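Local coordinates for protein putative glucoamylase (Bacteroides caccae ATCC 43185, PDB 4QT9) that probably hydrolyses alpha-linked glucose polymers or oligosaccharides, as a putative glucoamylase built on an alpha/alpha toroid fold, at residues G132-E137 with Y187-P192; F33-E38 with Q388-I393; E137-M142 with M209-L214; V227-W232 with K277-P282. All blocks are in the same frame, centred on the assembly; numbering follows the deposited sequence.

Contact 1 (G132-E137 with Y187-P192); sequences GGDLVE and YWHWSP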
# COMPACT_ATOMS: atom_id res chain seq x y z
N GLY A 132 19.89 -2.52 -2.80
CA GLY A 132 19.56 -3.13 -4.08
C GLY A 132 18.07 -3.22 -4.28
O GLY A 132 17.35 -2.28 -3.99
N GLY A 133 17.63 -4.35 -4.79
CA GLY A 133 16.21 -4.58 -5.01
C GLY A 133 15.47 -4.91 -3.73
O GLY A 133 16.04 -5.48 -2.80
N ASP A 134 14.22 -4.47 -3.69
CA ASP A 134 13.23 -4.69 -2.63
C ASP A 134 12.00 -5.22 -3.36
O ASP A 134 11.34 -4.44 -4.06
CB ASP A 134 12.96 -3.36 -1.87
CG ASP A 134 11.98 -3.51 -0.73
OD1 ASP A 134 10.97 -4.26 -0.89
OD2 ASP A 134 12.20 -2.89 0.33
N LEU A 135 11.75 -6.54 -3.31
CA LEU A 135 10.67 -7.14 -4.10
C LEU A 135 9.25 -6.80 -3.62
O LEU A 135 8.31 -6.74 -4.43
CB LEU A 135 10.85 -8.66 -4.19
CG LEU A 135 10.22 -9.33 -5.42
CD1 LEU A 135 10.86 -8.86 -6.70
CD2 LEU A 135 10.27 -10.83 -5.30
N VAL A 136 9.09 -6.52 -2.34
CA VAL A 136 7.80 -6.13 -1.76
C VAL A 136 7.41 -4.76 -2.30
O VAL A 136 6.29 -4.56 -2.75
CB VAL A 136 7.89 -6.14 -0.23
CG1 VAL A 136 6.63 -5.56 0.40
CG2 VAL A 136 8.16 -7.55 0.27
N GLU A 137 8.34 -3.82 -2.29
CA GLU A 137 8.14 -2.47 -2.80
C GLU A 137 7.90 -2.50 -4.32
O GLU A 137 7.05 -1.76 -4.82
CB GLU A 137 9.35 -1.62 -2.44
CG GLU A 137 9.34 -1.18 -0.99
CD GLU A 137 8.51 0.08 -0.76
OE1 GLU A 137 8.99 1.18 -1.12
OE2 GLU A 137 7.38 -0.05 -0.25
N TYR A 187 12.53 -14.11 -1.63
CA TYR A 187 13.31 -13.29 -0.70
C TYR A 187 12.97 -11.82 -0.91
O TYR A 187 12.71 -11.39 -2.04
CB TYR A 187 14.81 -13.54 -0.86
CG TYR A 187 15.26 -14.84 -0.23
CD1 TYR A 187 15.07 -16.06 -0.88
CD2 TYR A 187 15.87 -14.85 1.02
CE1 TYR A 187 15.46 -17.26 -0.29
CE2 TYR A 187 16.26 -16.05 1.63
CZ TYR A 187 16.07 -17.25 0.96
OH TYR A 187 16.47 -18.42 1.54
N TRP A 188 12.95 -11.04 0.18
CA TRP A 188 12.60 -9.63 0.14
C TRP A 188 13.63 -8.80 -0.65
O TRP A 188 13.24 -7.94 -1.45
CB TRP A 188 12.49 -9.10 1.59
CG TRP A 188 11.69 -7.84 1.74
CD1 TRP A 188 11.87 -6.66 1.08
CD2 TRP A 188 10.67 -7.59 2.72
NE1 TRP A 188 10.99 -5.71 1.53
CE2 TRP A 188 10.26 -6.25 2.57
CE3 TRP A 188 10.06 -8.38 3.72
CZ2 TRP A 188 9.23 -5.68 3.35
CZ3 TRP A 188 9.02 -7.84 4.46
CH2 TRP A 188 8.61 -6.51 4.27
N HIS A 189 14.94 -9.05 -0.40
CA HIS A 189 16.04 -8.28 -0.98
C HIS A 189 17.10 -9.05 -1.71
O HIS A 189 17.38 -10.22 -1.44
CB HIS A 189 16.79 -7.50 0.12
CG HIS A 189 15.93 -6.92 1.20
ND1 HIS A 189 15.65 -7.64 2.34
CD2 HIS A 189 15.37 -5.70 1.30
CE1 HIS A 189 14.94 -6.83 3.10
NE2 HIS A 189 14.72 -5.66 2.50
N TRP A 190 17.78 -8.31 -2.57
CA TRP A 190 18.96 -8.71 -3.32
C TRP A 190 19.82 -7.49 -3.55
O TRP A 190 19.33 -6.45 -4.01
CB TRP A 190 18.67 -9.44 -4.64
CG TRP A 190 19.94 -9.84 -5.34
CD1 TRP A 190 20.73 -10.91 -5.05
CD2 TRP A 190 20.64 -9.08 -6.34
NE1 TRP A 190 21.87 -10.88 -5.81
CE2 TRP A 190 21.83 -9.78 -6.63
CE3 TRP A 190 20.37 -7.88 -7.03
CZ2 TRP A 190 22.73 -9.35 -7.62
CZ3 TRP A 190 21.27 -7.44 -7.99
CH2 TRP A 190 22.43 -8.17 -8.29
N SER A 191 21.10 -7.63 -3.24
CA SER A 191 22.06 -6.55 -3.40
C SER A 191 23.18 -6.94 -4.36
O SER A 191 23.71 -8.05 -4.24
CB SER A 191 22.66 -6.19 -2.05
OG SER A 191 23.84 -5.43 -2.23
N PRO A 192 23.62 -6.03 -5.25
CA PRO A 192 24.78 -6.35 -6.11
C PRO A 192 26.10 -6.45 -5.33
O PRO A 192 27.02 -7.10 -5.81
CB PRO A 192 24.85 -5.20 -7.12
CG PRO A 192 23.66 -4.34 -6.85
CD PRO A 192 23.13 -4.66 -5.49

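Contact 2 (F33-E38 with Q388-I393); sequences FLYFWE and QRYLAI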
# COMPACT_ATOMS: atom_id res chain seq x y z
N PHE A 33 -5.34 13.44 -3.02
CA PHE A 33 -4.87 13.43 -4.41
C PHE A 33 -3.76 14.50 -4.59
O PHE A 33 -2.77 14.23 -5.24
CB PHE A 33 -6.04 13.71 -5.38
CG PHE A 33 -5.63 14.10 -6.79
CD1 PHE A 33 -5.25 13.13 -7.71
CD2 PHE A 33 -5.65 15.43 -7.20
CE1 PHE A 33 -4.88 13.49 -9.02
CE2 PHE A 33 -5.28 15.79 -8.50
CZ PHE A 33 -4.89 14.82 -9.40
N LEU A 34 -3.94 15.70 -3.96
CA LEU A 34 -2.95 16.78 -4.08
C LEU A 34 -1.56 16.40 -3.51
O LEU A 34 -0.57 16.95 -4.02
CB LEU A 34 -3.44 18.09 -3.48
CG LEU A 34 -4.66 18.74 -4.12
CD1 LEU A 34 -4.92 20.08 -3.49
CD2 LEU A 34 -4.52 18.89 -5.61
N TYR A 35 -1.47 15.41 -2.54
CA TYR A 35 -0.16 14.91 -2.05
C TYR A 35 0.64 14.41 -3.25
O TYR A 35 1.84 14.61 -3.34
CB TYR A 35 -0.30 13.75 -0.98
CG TYR A 35 1.04 13.18 -0.48
CD1 TYR A 35 1.73 12.22 -1.22
CD2 TYR A 35 1.67 13.70 0.65
CE1 TYR A 35 3.01 11.79 -0.85
CE2 TYR A 35 2.91 13.20 1.08
CZ TYR A 35 3.59 12.26 0.33
OH TYR A 35 4.84 11.81 0.71
N PHE A 36 -0.03 13.65 -4.12
CA PHE A 36 0.64 12.99 -5.24
C PHE A 36 0.70 13.88 -6.48
O PHE A 36 1.64 13.74 -7.26
CB PHE A 36 -0.05 11.67 -5.53
CG PHE A 36 0.04 10.74 -4.34
CD1 PHE A 36 1.25 10.13 -4.00
CD2 PHE A 36 -1.06 10.54 -3.51
CE1 PHE A 36 1.35 9.31 -2.87
CE2 PHE A 36 -0.96 9.72 -2.38
CZ PHE A 36 0.25 9.12 -2.07
N TRP A 37 -0.25 14.81 -6.63
CA TRP A 37 -0.26 15.73 -7.76
C TRP A 37 0.72 16.89 -7.53
O TRP A 37 1.68 17.03 -8.29
CB TRP A 37 -1.67 16.24 -8.08
CG TRP A 37 -1.72 16.91 -9.42
CD1 TRP A 37 -1.69 18.25 -9.67
CD2 TRP A 37 -1.53 16.27 -10.69
NE1 TRP A 37 -1.60 18.48 -11.02
CE2 TRP A 37 -1.48 17.28 -11.67
CE3 TRP A 37 -1.42 14.92 -11.09
CZ2 TRP A 37 -1.36 17.00 -13.03
CZ3 TRP A 37 -1.28 14.64 -12.44
CH2 TRP A 37 -1.27 15.67 -13.40
N GLU A 38 0.46 17.71 -6.49
CA GLU A 38 1.24 18.89 -6.14
C GLU A 38 2.48 18.55 -5.31
O GLU A 38 3.49 19.22 -5.49
CB GLU A 38 0.38 19.92 -5.40
CG GLU A 38 -0.76 20.44 -6.26
CD GLU A 38 -1.64 21.56 -5.72
OE1 GLU A 38 -1.66 21.78 -4.49
OE2 GLU A 38 -2.34 22.19 -6.54
N GLN A 388 2.50 18.23 11.35
CA GLN A 388 1.98 18.63 10.06
C GLN A 388 2.84 17.93 9.02
O GLN A 388 3.60 18.56 8.28
CB GLN A 388 1.95 20.16 9.96
CG GLN A 388 1.16 20.78 11.12
CD GLN A 388 0.70 22.18 10.82
OE1 GLN A 388 1.39 22.96 10.16
NE2 GLN A 388 -0.46 22.54 11.37
N ARG A 389 2.78 16.57 9.03
CA ARG A 389 3.61 15.70 8.19
C ARG A 389 2.79 14.62 7.55
O ARG A 389 1.78 14.17 8.08
CB ARG A 389 4.76 15.08 9.03
CG ARG A 389 5.74 16.15 9.54
CD ARG A 389 6.72 15.66 10.58
NE ARG A 389 7.75 16.67 10.80
CZ ARG A 389 8.92 16.46 11.41
NH1 ARG A 389 9.21 15.26 11.90
NH2 ARG A 389 9.80 17.44 11.52
N TYR A 390 3.23 14.24 6.35
CA TYR A 390 2.64 13.19 5.54
C TYR A 390 3.65 12.16 5.13
O TYR A 390 4.84 12.47 5.01
CB TYR A 390 2.06 13.76 4.25
CG TYR A 390 0.99 14.80 4.46
CD1 TYR A 390 -0.33 14.43 4.73
CD2 TYR A 390 1.28 16.15 4.31
CE1 TYR A 390 -1.33 15.39 4.87
CE2 TYR A 390 0.28 17.12 4.45
CZ TYR A 390 -1.02 16.73 4.72
OH TYR A 390 -2.03 17.66 4.81
N LEU A 391 3.17 10.93 4.86
CA LEU A 391 3.93 9.82 4.27
C LEU A 391 3.15 9.29 3.10
O LEU A 391 1.95 9.02 3.26
CB LEU A 391 4.21 8.67 5.28
CG LEU A 391 5.10 8.97 6.47
CD1 LEU A 391 5.04 7.82 7.45
CD2 LEU A 391 6.54 9.22 6.02
N ALA A 392 3.81 9.12 1.94
CA ALA A 392 3.19 8.55 0.74
C ALA A 392 2.43 7.24 1.02
O ALA A 392 1.30 7.10 0.56
CB ALA A 392 4.26 8.30 -0.35
N ILE A 393 3.03 6.32 1.79
CA ILE A 393 2.42 4.99 2.09
C ILE A 393 1.18 5.10 3.00
O ILE A 393 0.42 4.15 3.10
CB ILE A 393 3.45 3.96 2.65
CG1 ILE A 393 4.10 4.39 3.98
CG2 ILE A 393 4.51 3.57 1.57
CD1 ILE A 393 5.04 3.31 4.60

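Contact 3 (E137-M142 with M209-L214); sequences ETAFLM and MIMYIL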
# COMPACT_ATOMS: atom_id res chain seq x y z
N GLU A 137 8.34 -3.82 -2.29
CA GLU A 137 8.14 -2.47 -2.80
C GLU A 137 7.90 -2.50 -4.32
O GLU A 137 7.05 -1.76 -4.82
CB GLU A 137 9.35 -1.62 -2.44
CG GLU A 137 9.34 -1.18 -0.99
CD GLU A 137 8.51 0.08 -0.76
OE1 GLU A 137 8.99 1.18 -1.12
OE2 GLU A 137 7.38 -0.05 -0.25
N THR A 138 8.59 -3.40 -5.03
CA THR A 138 8.41 -3.60 -6.48
C THR A 138 6.96 -4.07 -6.78
O THR A 138 6.32 -3.58 -7.71
CB THR A 138 9.44 -4.60 -7.02
OG1 THR A 138 10.74 -4.06 -6.82
CG2 THR A 138 9.24 -4.91 -8.50
N ALA A 139 6.43 -4.95 -5.93
CA ALA A 139 5.09 -5.50 -6.07
C ALA A 139 4.02 -4.40 -5.92
O ALA A 139 3.08 -4.36 -6.72
CB ALA A 139 4.88 -6.59 -5.07
N PHE A 140 4.17 -3.51 -4.92
CA PHE A 140 3.28 -2.37 -4.69
C PHE A 140 3.35 -1.38 -5.86
O PHE A 140 2.33 -0.86 -6.27
CB PHE A 140 3.57 -1.67 -3.34
CG PHE A 140 3.30 -2.57 -2.14
CD1 PHE A 140 2.20 -3.42 -2.13
CD2 PHE A 140 4.15 -2.57 -1.05
CE1 PHE A 140 1.98 -4.28 -1.05
CE2 PHE A 140 3.91 -3.41 0.04
CZ PHE A 140 2.83 -4.27 0.03
N LEU A 141 4.51 -1.18 -6.44
CA LEU A 141 4.62 -0.31 -7.63
C LEU A 141 3.93 -0.97 -8.83
O LEU A 141 3.20 -0.28 -9.57
CB LEU A 141 6.10 -0.03 -7.94
CG LEU A 141 6.44 0.83 -9.17
CD1 LEU A 141 5.86 2.28 -9.09
CD2 LEU A 141 7.94 0.97 -9.31
N MSE A 142 4.16 -2.29 -9.03
CA MSE A 142 3.60 -3.00 -10.18
C MSE A 142 2.08 -3.11 -10.07
O MSE A 142 1.42 -2.98 -11.08
CB MSE A 142 4.23 -4.39 -10.36
CG MSE A 142 5.65 -4.33 -10.88
SE MSE A 142 5.74 -3.53 -12.65
CE MSE A 142 3.95 -3.84 -13.37
N MSE A 209 1.17 -10.31 0.41
CA MSE A 209 0.53 -11.33 -0.43
C MSE A 209 0.57 -11.01 -1.95
O MSE A 209 0.89 -11.91 -2.72
CB MSE A 209 -0.92 -11.63 0.00
CG MSE A 209 -1.51 -12.87 -0.69
SE MSE A 209 -3.18 -13.41 0.16
CE MSE A 209 -4.37 -12.22 -0.73
N ILE A 210 0.25 -9.76 -2.37
CA ILE A 210 0.22 -9.34 -3.78
C ILE A 210 1.58 -9.61 -4.47
O ILE A 210 1.63 -9.81 -5.69
CB ILE A 210 -0.27 -7.85 -3.93
CG1 ILE A 210 -0.80 -7.52 -5.35
CG2 ILE A 210 0.79 -6.82 -3.50
CD1 ILE A 210 -2.00 -8.43 -5.85
N MSE A 211 2.68 -9.63 -3.71
CA MSE A 211 4.01 -9.91 -4.28
C MSE A 211 4.07 -11.37 -4.84
O MSE A 211 4.61 -11.57 -5.92
CB MSE A 211 5.11 -9.68 -3.23
CG MSE A 211 6.51 -9.87 -3.78
SE MSE A 211 7.74 -10.21 -2.32
CE MSE A 211 6.79 -11.56 -1.41
N TYR A 212 3.49 -12.35 -4.12
CA TYR A 212 3.40 -13.74 -4.60
C TYR A 212 2.39 -13.86 -5.74
O TYR A 212 2.62 -14.66 -6.64
CB TYR A 212 2.96 -14.68 -3.45
CG TYR A 212 4.12 -15.13 -2.59
CD1 TYR A 212 4.86 -16.25 -2.93
CD2 TYR A 212 4.50 -14.41 -1.46
CE1 TYR A 212 5.96 -16.64 -2.17
CE2 TYR A 212 5.61 -14.78 -0.71
CZ TYR A 212 6.34 -15.89 -1.08
OH TYR A 212 7.41 -16.30 -0.32
N ILE A 213 1.27 -13.10 -5.71
CA ILE A 213 0.27 -13.18 -6.81
C ILE A 213 0.93 -12.64 -8.12
O ILE A 213 0.84 -13.31 -9.15
CB ILE A 213 -1.07 -12.47 -6.46
CG1 ILE A 213 -1.87 -13.33 -5.42
CG2 ILE A 213 -1.92 -12.18 -7.71
CD1 ILE A 213 -2.69 -12.55 -4.52
N LEU A 214 1.62 -11.49 -8.06
CA LEU A 214 2.31 -10.91 -9.24
C LEU A 214 3.50 -11.77 -9.68
O LEU A 214 3.73 -11.92 -10.88
CB LEU A 214 2.76 -9.48 -8.94
CG LEU A 214 1.64 -8.48 -8.75
CD1 LEU A 214 2.19 -7.16 -8.28
CD2 LEU A 214 0.79 -8.32 -10.03

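Contact 4 (V227-W232 with K277-P282); sequences VYHDGW and KDEYCP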
# COMPACT_ATOMS: atom_id res chain seq x y z
N VAL A 227 6.15 -22.12 -5.04
CA VAL A 227 6.73 -20.93 -4.38
C VAL A 227 5.68 -20.32 -3.44
O VAL A 227 6.03 -19.99 -2.31
CB VAL A 227 7.29 -19.92 -5.40
CG1 VAL A 227 7.66 -18.58 -4.75
CG2 VAL A 227 8.49 -20.51 -6.13
N TYR A 228 4.40 -20.25 -3.87
CA TYR A 228 3.29 -19.74 -3.03
C TYR A 228 2.88 -20.76 -1.94
O TYR A 228 2.71 -20.35 -0.80
CB TYR A 228 2.06 -19.41 -3.91
CG TYR A 228 0.83 -18.99 -3.13
CD1 TYR A 228 0.70 -17.69 -2.65
CD2 TYR A 228 -0.24 -19.87 -2.95
CE1 TYR A 228 -0.44 -17.29 -1.95
CE2 TYR A 228 -1.38 -19.48 -2.26
CZ TYR A 228 -1.47 -18.20 -1.73
OH TYR A 228 -2.58 -17.81 -1.02
N HIS A 229 2.71 -22.05 -2.27
CA HIS A 229 2.26 -23.08 -1.34
C HIS A 229 3.32 -23.46 -0.29
O HIS A 229 2.97 -23.60 0.89
CB HIS A 229 1.77 -24.31 -2.11
CG HIS A 229 0.48 -24.03 -2.82
ND1 HIS A 229 -0.70 -23.78 -2.11
CD2 HIS A 229 0.22 -23.88 -4.13
CE1 HIS A 229 -1.62 -23.51 -3.02
NE2 HIS A 229 -1.12 -23.57 -4.25
N ASP A 230 4.61 -23.59 -0.70
CA ASP A 230 5.70 -23.92 0.24
C ASP A 230 6.25 -22.69 0.97
O ASP A 230 6.65 -22.83 2.12
CB ASP A 230 6.89 -24.63 -0.48
CG ASP A 230 6.61 -25.95 -1.21
OD1 ASP A 230 5.43 -26.39 -1.22
OD2 ASP A 230 7.56 -26.53 -1.76
N GLY A 231 6.36 -21.55 0.29
CA GLY A 231 6.93 -20.31 0.83
C GLY A 231 5.97 -19.39 1.54
O GLY A 231 6.12 -19.14 2.75
N TRP A 232 4.98 -18.83 0.81
CA TRP A 232 4.02 -17.94 1.48
C TRP A 232 3.14 -18.66 2.53
O TRP A 232 3.00 -18.19 3.66
CB TRP A 232 3.11 -17.25 0.46
CG TRP A 232 2.00 -16.45 1.08
CD1 TRP A 232 0.69 -16.81 1.19
CD2 TRP A 232 2.10 -15.13 1.65
NE1 TRP A 232 -0.05 -15.77 1.72
CE2 TRP A 232 0.80 -14.74 2.06
CE3 TRP A 232 3.17 -14.25 1.90
CZ2 TRP A 232 0.54 -13.51 2.69
CZ3 TRP A 232 2.92 -13.02 2.53
CH2 TRP A 232 1.61 -12.65 2.88
N LYS A 277 -11.32 -15.95 -2.44
CA LYS A 277 -11.05 -17.11 -1.62
C LYS A 277 -9.98 -17.98 -2.25
O LYS A 277 -9.76 -17.92 -3.46
CB LYS A 277 -12.33 -17.93 -1.37
CG LYS A 277 -12.83 -18.72 -2.57
CD LYS A 277 -14.29 -19.16 -2.44
CE LYS A 277 -15.27 -18.09 -2.90
NZ LYS A 277 -15.10 -17.76 -4.34
N ASP A 278 -9.32 -18.79 -1.43
CA ASP A 278 -8.36 -19.77 -1.89
C ASP A 278 -8.29 -20.88 -0.83
O ASP A 278 -9.08 -20.88 0.14
CB ASP A 278 -6.99 -19.10 -2.28
CG ASP A 278 -5.92 -19.00 -1.21
OD1 ASP A 278 -6.26 -18.73 -0.03
OD2 ASP A 278 -4.73 -19.13 -1.57
N GLU A 279 -7.39 -21.85 -1.04
CA GLU A 279 -7.15 -23.01 -0.15
C GLU A 279 -6.98 -22.60 1.33
O GLU A 279 -7.44 -23.32 2.22
CB GLU A 279 -5.88 -23.72 -0.66
CG GLU A 279 -5.44 -24.95 0.13
CD GLU A 279 -4.30 -25.75 -0.49
OE1 GLU A 279 -4.06 -25.61 -1.71
OE2 GLU A 279 -3.67 -26.54 0.25
N TYR A 280 -6.37 -21.43 1.59
CA TYR A 280 -6.04 -21.01 2.94
C TYR A 280 -7.01 -20.03 3.60
O TYR A 280 -6.87 -19.76 4.80
CB TYR A 280 -4.63 -20.44 2.95
CG TYR A 280 -3.67 -21.39 2.27
CD1 TYR A 280 -3.35 -22.62 2.85
CD2 TYR A 280 -3.16 -21.11 1.00
CE1 TYR A 280 -2.50 -23.52 2.21
CE2 TYR A 280 -2.33 -22.02 0.34
CZ TYR A 280 -1.99 -23.21 0.96
OH TYR A 280 -1.13 -24.08 0.34
N CYS A 281 -8.00 -19.50 2.87
CA CYS A 281 -8.95 -18.55 3.45
C CYS A 281 -10.28 -18.61 2.69
O CYS A 281 -10.29 -18.32 1.49
CB CYS A 281 -8.37 -17.13 3.45
SG CYS A 281 -9.37 -15.92 4.34
N PRO A 282 -11.41 -18.98 3.37
CA PRO A 282 -12.70 -19.05 2.66
C PRO A 282 -13.23 -17.69 2.18
O PRO A 282 -14.11 -17.65 1.31
CB PRO A 282 -13.63 -19.68 3.70
CG PRO A 282 -13.04 -19.31 5.00
CD PRO A 282 -11.56 -19.35 4.79

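Contact 1 (G132-E137 with Y187-P192)
W188 lays its indole against V136 and D134 where a two-stranded antiparallel sheet, 133-134 paired with 189-190, runs into the start of helix 135-152. V136 CG2 stands over one face of the indole, 3.5 Å from the centroid of the five-membered W188 ring and 14° off its normal, a close CH-pi contact. The valine has CG1 anti to its backbone N (chi1 172°), which turns CG2 to the middle of that face while CG1 reaches only the CZ2 corner. D134 comes at the indole from its edge, the two side chains running side by side with carboxylate and ring planes 69° apart. Its OD1 accepts a bent, weak bond from W188 NE1 at 2.8 Å. The same OD1 takes the backbone N of E137 at 3.0 Å, from above the carboxylate plane, so one oxygen of the N-cap residue D134 caps the first turn of the helix and also holds the indole weakly. A backbone bond ties in W188 as well: L135 N donates almost straight to W188 O at 2.8 Å. F200 meets W188 edge-to-face, and a bound acetate, probably from the crystallisation liquor, lies about 4 Å from the W188 side chain, which may therefore border a pocket. Beyond the non-hydrogen-bonded pair D134–H189, G133 faces W190 as a hydrogen-bonded pair. G133 N gives to W190 O at 2.8 Å, whereas the return bond from W190 N to G133 O is weak. That carbonyl is also met by a CA-H group, H189 CA lying 3.3 Å from G133 O.

Contact 2 (F33-E38 with Q388-I393)
The phenol oxygen of Y35 is gripped by the carbonyl O of P48 through a hydrogen bond, and it also lies 3.1 Å from the backbone N of A392. This places the last part of helix 21-37 against the junction where strand 389-391 of a two-stranded antiparallel sheet passes, through the N-cap residue L391, into helix 392-406 of the toroid. Y35 is the main wedge. Its CG is anti to the backbone N (chi1 178°), which sends the ring out from the helix and into the angle between strand and helix. Y35 CE2 comes 3.3 Å from Y390 CB on the strand, while Y35 CE1 is 3.7 Å from A392 CB at the helix start. The two tyrosines point opposite ways as they pass, and Y390 carries its own hydroxyl off to G374 O and F373 N. Strand 50-52, the partner of 389-391, adds Y51 against Y35, and Q395 of helix 392-406 touches Y35, F36 and Y390.

Within helix 21-37 the rings of Y35 and F36 lie together: Y35 CD1 stands over the centre of the F36 ring, 3.3 Å above its plane. The rim of F36 completes the contact, for the carbonyl oxygen of A392 lies in the plane of that ring, at its edge, with F36 CZ 3.5 Å from A392 O.

Contact 3 (E137-M142 with M209-L214)
Two helices of the alpha/alpha toroid, 135-152 and 209-217, cross here through a close apolar contact centred on A139 and M211. The axes of segments 137-142 and 209-214 approach to 8.6 Å at a crossing angle of 72°, and the small A139 lets the backbones come near. A139 CB lies 3.5 Å from M211 CA and 3.6 Å from CB of the same selenomethionine, whose chain then leads away from the contact. L214 approaches the A139 carbonyl: its CD1 comes 3.3 Å from A139 O and also touches M142 CB, at 4.0 Å. I210 lies near A139 and F140. With CG1 anti to the backbone N (chi1 -159°), CG2 falls between the backbone N and the carbonyl carbon, and it is this branch that approaches the phenyl ring obliquely, 3.7 Å from F140 CE1. The side chains that meet are apolar, and all six touching residues are buried. Beyond them, F140 meets Y266 edge-to-face and also F72 of helix 67-83; W170 of helix 157-172 packs on M142 and L214, while helix 225-232 lies against the M209 and Y212 side of helix 209-217.

Contact 4 (V227-W232 with K277-P282)
Y280 reaches from its loop to helix 225-232, with its CB already directed at the helix and CG anti to its carbonyl carbon (chi1 -50°), which carries the ring across to Y228 and H229. Along one margin the ring first meets Y228: CD2 of Y280 is 3.9 Å from Y228 OH, and the next atom, CE2, is 3.8 Å from Y228 CE2, which lies near the plane of the Y280 ring. Further out, CE2 and CZ approach the imidazole of H229, until the hydroxyl ends on it, Y280 OH to H229 ND1 at 2.5 Å. This short bond is nearly straight, and either atom could be its donor. The H229 and Y280 rings touch at their rims with planes 51° apart, so neither stacks on the other.

Helix 225-232, which ends in a wider pi-type turn, is thus fastened to a type I beta turn, D278 to C281, in the connection between strand 276-277 and helix 284-301 of the toroid. D278 opens that turn and supplies the second clasp. Y228 OH donates to D278 OD2 at 2.6 Å, arriving on the syn side and 29° out of the carboxylate plane. The other oxygen of D278 works inside the loop: OD1 accepts from Y280 N at 3.2 Å, an Asx turn, and also bonds the hydroxyl of Y284, so both carboxylate oxygens have partners. E279, its chain extended, brings OE1 3.5 Å from H229 CE1, while its CG lies over the rim of one face of the Y280 ring.

Contact 2 spans the longest stretch of chain, joining helix 21-37 to strand 389-391 and helix 392-406, and the segments of the other three contacts all fall between its two. Contacts 1 and 3 alternate along the chain, share E137 and helix 135-152, and have centres 12 Å apart; V136 CG2 touches M211 SE between them. Contact 3 in turn abuts contact 4, centres 15 Å apart, where Y212 packs on helix 225-232. Contacts 1, 3 and 4 therefore form one continuous packed region, whereas contacts 2 and 4 lie on opposite sides of the chain's centre, 34 Å between centres. Contact 2, spanning most of the chain, brings the N-terminal helix against the late part of the fold.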